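PDB 4LSW: D-2-hydroxyacid dehydrogensase protein from Ketogulonicigenium vulgare, which probably catalyses the NAD(P)-dependent interconversion of D-2-hydroxyacids and 2-oxoacids, as other members of the D-2-hydroxyacid dehydrogenase family do. Local coordinates for residues G157-V160 with A161-L164; V188-A191 with V192-A195. One frame throughout, in Å; residues are numbered along the deposited sequence.

Interaction 1 (G157-V160 with A161-L164); sequences GFEV and ARRL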
ATOM      1  N   GLY A 157      -6.763   1.360  -8.400  1.00  6.59           N
ATOM      2  CA  GLY A 157      -7.952   0.685  -8.871  1.00  6.75           C
ATOM      3  C   GLY A 157      -8.086   0.761 -10.377  1.00  6.08           C
ATOM      4  O   GLY A 157      -8.474  -0.210 -11.015  1.00  4.95           O
ATOM      5  N   PHE A 158      -7.768   1.919 -10.942  1.00  6.57           N
ATOM      6  CA  PHE A 158      -7.788   2.086 -12.386  1.00  5.46           C
ATOM      7  C   PHE A 158      -6.832   1.122 -13.058  1.00  6.52           C
ATOM      8  O   PHE A 158      -7.202   0.456 -14.024  1.00  6.03           O
ATOM      9  CB  PHE A 158      -7.431   3.518 -12.768  1.00  7.85           C
ATOM     10  CG  PHE A 158      -7.458   3.770 -14.237  1.00  8.46           C
ATOM     11  CD1 PHE A 158      -8.645   3.649 -14.944  1.00 11.45           C
ATOM     12  CD2 PHE A 158      -6.314   4.154 -14.907  1.00 14.48           C
ATOM     13  CE1 PHE A 158      -8.688   3.890 -16.312  1.00 14.90           C
ATOM     14  CE2 PHE A 158      -6.342   4.404 -16.274  1.00 18.61           C
ATOM     15  CZ  PHE A 158      -7.532   4.268 -16.976  1.00 15.43           C
ATOM     16  N   GLU A 159      -5.612   1.023 -12.535  1.00  6.83           N
ATOM     17  CA  GLU A 159      -4.646   0.106 -13.133  1.00  6.02           C
ATOM     18  C   GLU A 159      -5.094  -1.343 -13.011  1.00  7.12           C
ATOM     19  O   GLU A 159      -4.908  -2.132 -13.947  1.00  5.57           O
ATOM     20  CB  GLU A 159      -3.259   0.287 -12.528  1.00  9.02           C
ATOM     21  CG  GLU A 159      -2.588   1.578 -12.947  1.00 14.89           C
ATOM     22  CD  GLU A 159      -2.561   1.770 -14.448  1.00 10.78           C
ATOM     23  OE1 GLU A 159      -2.103   0.856 -15.168  1.00 13.12           O
ATOM     24  OE2 GLU A 159      -3.000   2.842 -14.913  1.00 18.67           O
ATOM     25  N   VAL A 160      -5.696  -1.706 -11.877  1.00  5.37           N
ATOM     26  CA  VAL A 160      -6.269  -3.039 -11.754  1.00  4.92           C
ATOM     27  C   VAL A 160      -7.321  -3.294 -12.838  1.00  7.09           C
ATOM     28  O   VAL A 160      -7.282  -4.317 -13.530  1.00  5.77           O
ATOM     29  CB  VAL A 160      -6.873  -3.265 -10.344  1.00  4.59           C
ATOM     30  CG1 VAL A 160      -7.750  -4.529 -10.316  1.00  6.13           C
ATOM     31  CG2 VAL A 160      -5.764  -3.341  -9.295  1.00  7.25           C
ATOM     32  N   ALA A 161      -8.251  -2.354 -12.995  1.00  4.95           N
ATOM     33  CA  ALA A 161      -9.302  -2.505 -13.985  1.00  4.18           C
ATOM     34  C   ALA A 161      -8.759  -2.677 -15.406  1.00  6.35           C
ATOM     35  O   ALA A 161      -9.298  -3.465 -16.179  1.00  6.37           O
ATOM     36  CB  ALA A 161     -10.258  -1.322 -13.902  1.00  5.70           C
ATOM     37  N   ARG A 162      -7.694  -1.945 -15.738  1.00  6.40           N
ATOM     38  CA  ARG A 162      -7.088  -2.055 -17.070  1.00  8.00           C
ATOM     39  C   ARG A 162      -6.581  -3.469 -17.306  1.00  8.93           C
ATOM     40  O   ARG A 162      -6.757  -4.030 -18.396  1.00  7.99           O
ATOM     41  CB  ARG A 162      -5.961  -1.041 -17.256  1.00  8.35           C
ATOM     42  CG  ARG A 162      -6.460   0.398 -17.283  1.00 10.16           C
ATOM     43  CD  ARG A 162      -5.310   1.379 -17.418  1.00 17.95           C
ATOM     44  NE  ARG A 162      -4.736   1.298 -18.753  1.00 18.86           N
ATOM     45  CZ  ARG A 162      -3.464   1.016 -19.016  1.00 22.29           C
ATOM     46  NH1 ARG A 162      -2.600   0.803 -18.031  1.00 16.74           N
ATOM     47  NH2 ARG A 162      -3.055   0.962 -20.278  1.00 25.13           N
ATOM     48  N   ARG A 163      -5.975  -4.050 -16.275  1.00  5.99           N
ATOM     49  CA  ARG A 163      -5.474  -5.424 -16.365  1.00  5.14           C
ATOM     50  C   ARG A 163      -6.623  -6.420 -16.461  1.00  5.71           C
ATOM     51  O   ARG A 163      -6.550  -7.394 -17.207  1.00  7.80           O
ATOM     52  CB  ARG A 163      -4.564  -5.756 -15.175  1.00  5.82           C
ATOM     53  CG  ARG A 163      -3.191  -5.091 -15.267  1.00  9.08           C
ATOM     54  CD  ARG A 163      -2.713  -4.703 -13.884  1.00  7.22           C
ATOM     55  NE  ARG A 163      -1.374  -4.129 -13.954  1.00  7.80           N
ATOM     56  CZ  ARG A 163      -1.109  -2.888 -14.346  1.00  8.63           C
ATOM     57  NH1 ARG A 163      -2.097  -2.077 -14.719  1.00  9.71           N
ATOM     58  NH2 ARG A 163       0.144  -2.457 -14.377  1.00  6.43           N
ATOM     59  N   LEU A 164      -7.693  -6.192 -15.698  1.00  5.82           N
ATOM     60  CA  LEU A 164      -8.850  -7.091 -15.744  1.00  5.63           C
ATOM     61  C   LEU A 164      -9.532  -7.079 -17.111  1.00  8.08           C
ATOM     62  O   LEU A 164     -10.082  -8.096 -17.543  1.00  7.52           O
ATOM     63  CB  LEU A 164      -9.858  -6.739 -14.659  1.00  7.87           C
ATOM     64  CG  LEU A 164      -9.367  -6.797 -13.221  1.00  7.23           C
ATOM     65  CD1 LEU A 164     -10.437  -6.250 -12.275  1.00  7.71           C
ATOM     66  CD2 LEU A 164      -8.932  -8.224 -12.828  1.00  9.17           C
TER
HETATM   67  O   HOH W   1       0.632   0.411 -15.099  1.00 12.97           O

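Interaction 2 (V188-A191 with V192-A195); sequences VEDA and VTLA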
ATOM      1  N   VAL A 188     -21.121   1.916  -9.303  1.00  5.98           N
ATOM      2  CA  VAL A 188     -22.046   1.462  -8.270  1.00  6.91           C
ATOM      3  C   VAL A 188     -21.843   2.335  -7.025  1.00  7.02           C
ATOM      4  O   VAL A 188     -20.709   2.593  -6.623  1.00  7.79           O
ATOM      5  CB  VAL A 188     -21.771  -0.033  -7.942  1.00 10.07           C
ATOM      6  CG1 VAL A 188     -22.771  -0.552  -6.934  1.00 11.99           C
ATOM      7  CG2 VAL A 188     -21.808  -0.881  -9.230  1.00 10.95           C
ATOM      8  N   GLU A 189     -22.933   2.805  -6.413  1.00  8.60           N
ATOM      9  CA  GLU A 189     -22.823   3.750  -5.300  1.00  9.02           C
ATOM     10  C   GLU A 189     -22.173   3.186  -4.044  1.00  9.33           C
ATOM     11  O   GLU A 189     -21.428   3.886  -3.349  1.00 12.98           O
ATOM     12  CB  GLU A 189     -24.200   4.334  -4.923  1.00 11.45           C
ATOM     13  CG  GLU A 189     -24.835   5.244  -5.973  1.00 10.83           C
ATOM     14  CD  GLU A 189     -24.272   6.661  -5.975  1.00  7.97           C
ATOM     15  OE1 GLU A 189     -23.360   6.966  -5.175  1.00 10.33           O
ATOM     16  OE2 GLU A 189     -24.746   7.457  -6.815  1.00 12.09           O
ATOM     17  N   ASP A 190     -22.449   1.923  -3.738  1.00  9.99           N
ATOM     18  CA  ASP A 190     -22.043   1.393  -2.446  1.00 11.21           C
ATOM     19  C   ASP A 190     -21.383   0.039  -2.594  1.00 10.07           C
ATOM     20  O   ASP A 190     -21.587  -0.649  -3.602  1.00 10.24           O
ATOM     21  CB  ASP A 190     -23.246   1.270  -1.510  1.00 11.66           C
ATOM     22  CG  ASP A 190     -24.147   0.125  -1.882  1.00 12.93           C
ATOM     23  OD1 ASP A 190     -24.610   0.096  -3.033  1.00 19.08           O
ATOM     24  OD2 ASP A 190     -24.351  -0.763  -1.033  1.00 18.97           O
ATOM     25  N   ALA A 191     -20.611  -0.339  -1.582  1.00  7.64           N
ATOM     26  CA  ALA A 191     -19.832  -1.570  -1.620  1.00  6.93           C
ATOM     27  C   ALA A 191     -20.682  -2.839  -1.557  1.00  8.81           C
ATOM     28  O   ALA A 191     -20.310  -3.854  -2.141  1.00  7.03           O
ATOM     29  CB  ALA A 191     -18.787  -1.575  -0.523  1.00  7.91           C
ATOM     30  N   VAL A 192     -21.815  -2.796  -0.862  1.00  6.50           N
ATOM     31  CA  VAL A 192     -22.672  -3.976  -0.779  1.00  6.14           C
ATOM     32  C   VAL A 192     -23.218  -4.365  -2.144  1.00  6.87           C
ATOM     33  O   VAL A 192     -23.121  -5.533  -2.545  1.00  8.83           O
ATOM     34  CB  VAL A 192     -23.832  -3.785   0.225  1.00  6.80           C
ATOM     35  CG1 VAL A 192     -24.816  -4.947   0.125  1.00 10.70           C
ATOM     36  CG2 VAL A 192     -23.282  -3.674   1.619  1.00  9.87           C
ATOM     37  N   THR A 193     -23.755  -3.383  -2.867  1.00  8.20           N
ATOM     38  CA  THR A 193     -24.284  -3.621  -4.206  1.00  8.40           C
ATOM     39  C   THR A 193     -23.176  -4.060  -5.152  1.00  9.20           C
ATOM     40  O   THR A 193     -23.363  -4.969  -5.966  1.00 10.32           O
ATOM     41  CB  THR A 193     -24.950  -2.366  -4.765  1.00 11.17           C
ATOM     42  OG1 THR A 193     -25.936  -1.898  -3.831  1.00 14.90           O
ATOM     43  CG2 THR A 193     -25.609  -2.659  -6.105  1.00 13.93           C
ATOM     44  N   LEU A 194     -22.016  -3.422  -5.042  1.00  7.39           N
ATOM     45  CA  LEU A 194     -20.873  -3.791  -5.870  1.00  6.23           C
ATOM     46  C   LEU A 194     -20.554  -5.270  -5.678  1.00  7.43           C
ATOM     47  O   LEU A 194     -20.429  -6.036  -6.641  1.00  8.38           O
ATOM     48  CB  LEU A 194     -19.655  -2.939  -5.496  1.00  6.52           C
ATOM     49  CG  LEU A 194     -18.366  -3.215  -6.280  1.00  4.71           C
ATOM     50  CD1 LEU A 194     -18.561  -2.828  -7.725  1.00  7.17           C
ATOM     51  CD2 LEU A 194     -17.221  -2.442  -5.662  1.00  6.26           C
ATOM     52  N   ALA A 195     -20.447  -5.673  -4.419  1.00  6.08           N
ATOM     53  CA  ALA A 195     -20.061  -7.036  -4.093  1.00  4.70           C
ATOM     54  C   ALA A 195     -21.087  -8.071  -4.535  1.00  6.21           C
ATOM     55  O   ALA A 195     -20.736  -9.181  -4.961  1.00  6.81           O
ATOM     56  CB  ALA A 195     -19.828  -7.139  -2.597  1.00  5.04           C
TER

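Interaction 1 (G157-V160 with A161-L164)
Gly157 O to Ala161 N and Val160 O to Leu164 N, both 2.9 Å, are i to i+4 bonds of the continuous helix 155-165. This is the helix of a beta-alpha-beta unit between strands 147-151 and 170-174, and Gly157 fits the last glycine of a GxGxxG pattern, consistent with a Rossmann-type dinucleotide-binding fold. On its polar side, Glu159 OE1 joins two arginines in a salt-bridge network. Arg162 NH1 meets the syn lone pair of Glu159 OE1 at 2.9 Å, that oxygen lying nearly in the Arg162 guanidinium plane; Arg163 NH1 approaches Glu159 OE1 on its anti side at 3.0 Å. The carboxylate and the Arg163 guanidinium stand nearly perpendicular, 84° apart, and water 1 links OE1 to Arg163 NH2. A further salt bridge runs from Arg163 NE to Asp106 on helix 101-116. A methionine in place of Arg163 would probably leave Asp106 without this charged mate and Glu159 held by Arg162 alone of the two arginines. With CG anti to the backbone N (chi1 -179°), the Phe158 ring swings forward along the helix, laying one face against the Arg162 chain, whose CG makes a CH-pi contact 4.1 Å from the ring centroid. On the buried side Val160 CG1 packs against Leu164 CD1. Glu159 O is gripped from opposite faces of its carbonyl plane, by Arg163 N and by Arg163 NH1 at 2.9 Å.

Interaction 2 (V188-A191 with V192-A195)
Asp190 and Thr193 meet at the start of helix 191-196, where the aspartate occupies the N-cap position and both its carboxylate oxygens are engaged. Thr193 OG1 donates to the syn lone pair of Asp190 OD1 over a short 2.5 Å, while Thr193 N reaches Asp190 OD2 at a longer 3.3 Å, coming from well above the carboxylate plane. One residue thus offers the carboxylate a hydroxyl and a backbone N-H, a two-point hold that fixes the rotation of the group. The torsions match on both sides: Asp190 CG sits between its backbone N and carbonyl carbon (chi1 74°), which folds the carboxylate back over the first turn, and Thr193 OG1 lies beside its own backbone N, bringing its two donors together. The negative charge next to the amino end of the helix would be expected to interact favourably with the helix dipole. Behind the cap a short loop leads from strand 186-188, an edge strand of the parallel sheet of the probable Rossmann domain, into helix 191-196. Asp190 O accepts from Leu194 N, and Ala191 O from Ala195 N at 2.9 Å, as the first helical bonds form. The packed part lies beneath: Val188 CG1 rests 3.6 Å from Thr193 CB, and Ala191 and Leu194 are buried, both touching Leu151 of strand 147-151. Val188 CG1 also lies 3.5 Å from Leu194 N, whereas the side chains themselves meet loosely, Val188 CG2 to Leu194 CD1 at 4.1 Å. Helix 217-223 also packs here, Val219 touching Ala191 and Val192. The cap, by contrast, is on the solvent side: Asp190 and Thr193 are both partly exposed, and the side chain of Glu189 next to them is exposed.

How the interactions relate
Interactions 1 and 2 follow one another along the chain and flank the same parallel sheet of the predicted NAD-binding domain. Their centres lie 18 Å apart and their nearest atoms about 10 Å, so they do not touch. The two helices instead share strand 147-151: Leu164 of interaction 1 packs on Ala148 and Val150, Ala191 and Leu194 of interaction 2 on Leu151. The side chain of Leu194 also comes near the glycine-rich pattern that includes Gly157, without touching it. If that pattern binds the dinucleotide, as in related Rossmann domains, interaction 1 includes its last glycine; interaction 2 contributes none of its glycines.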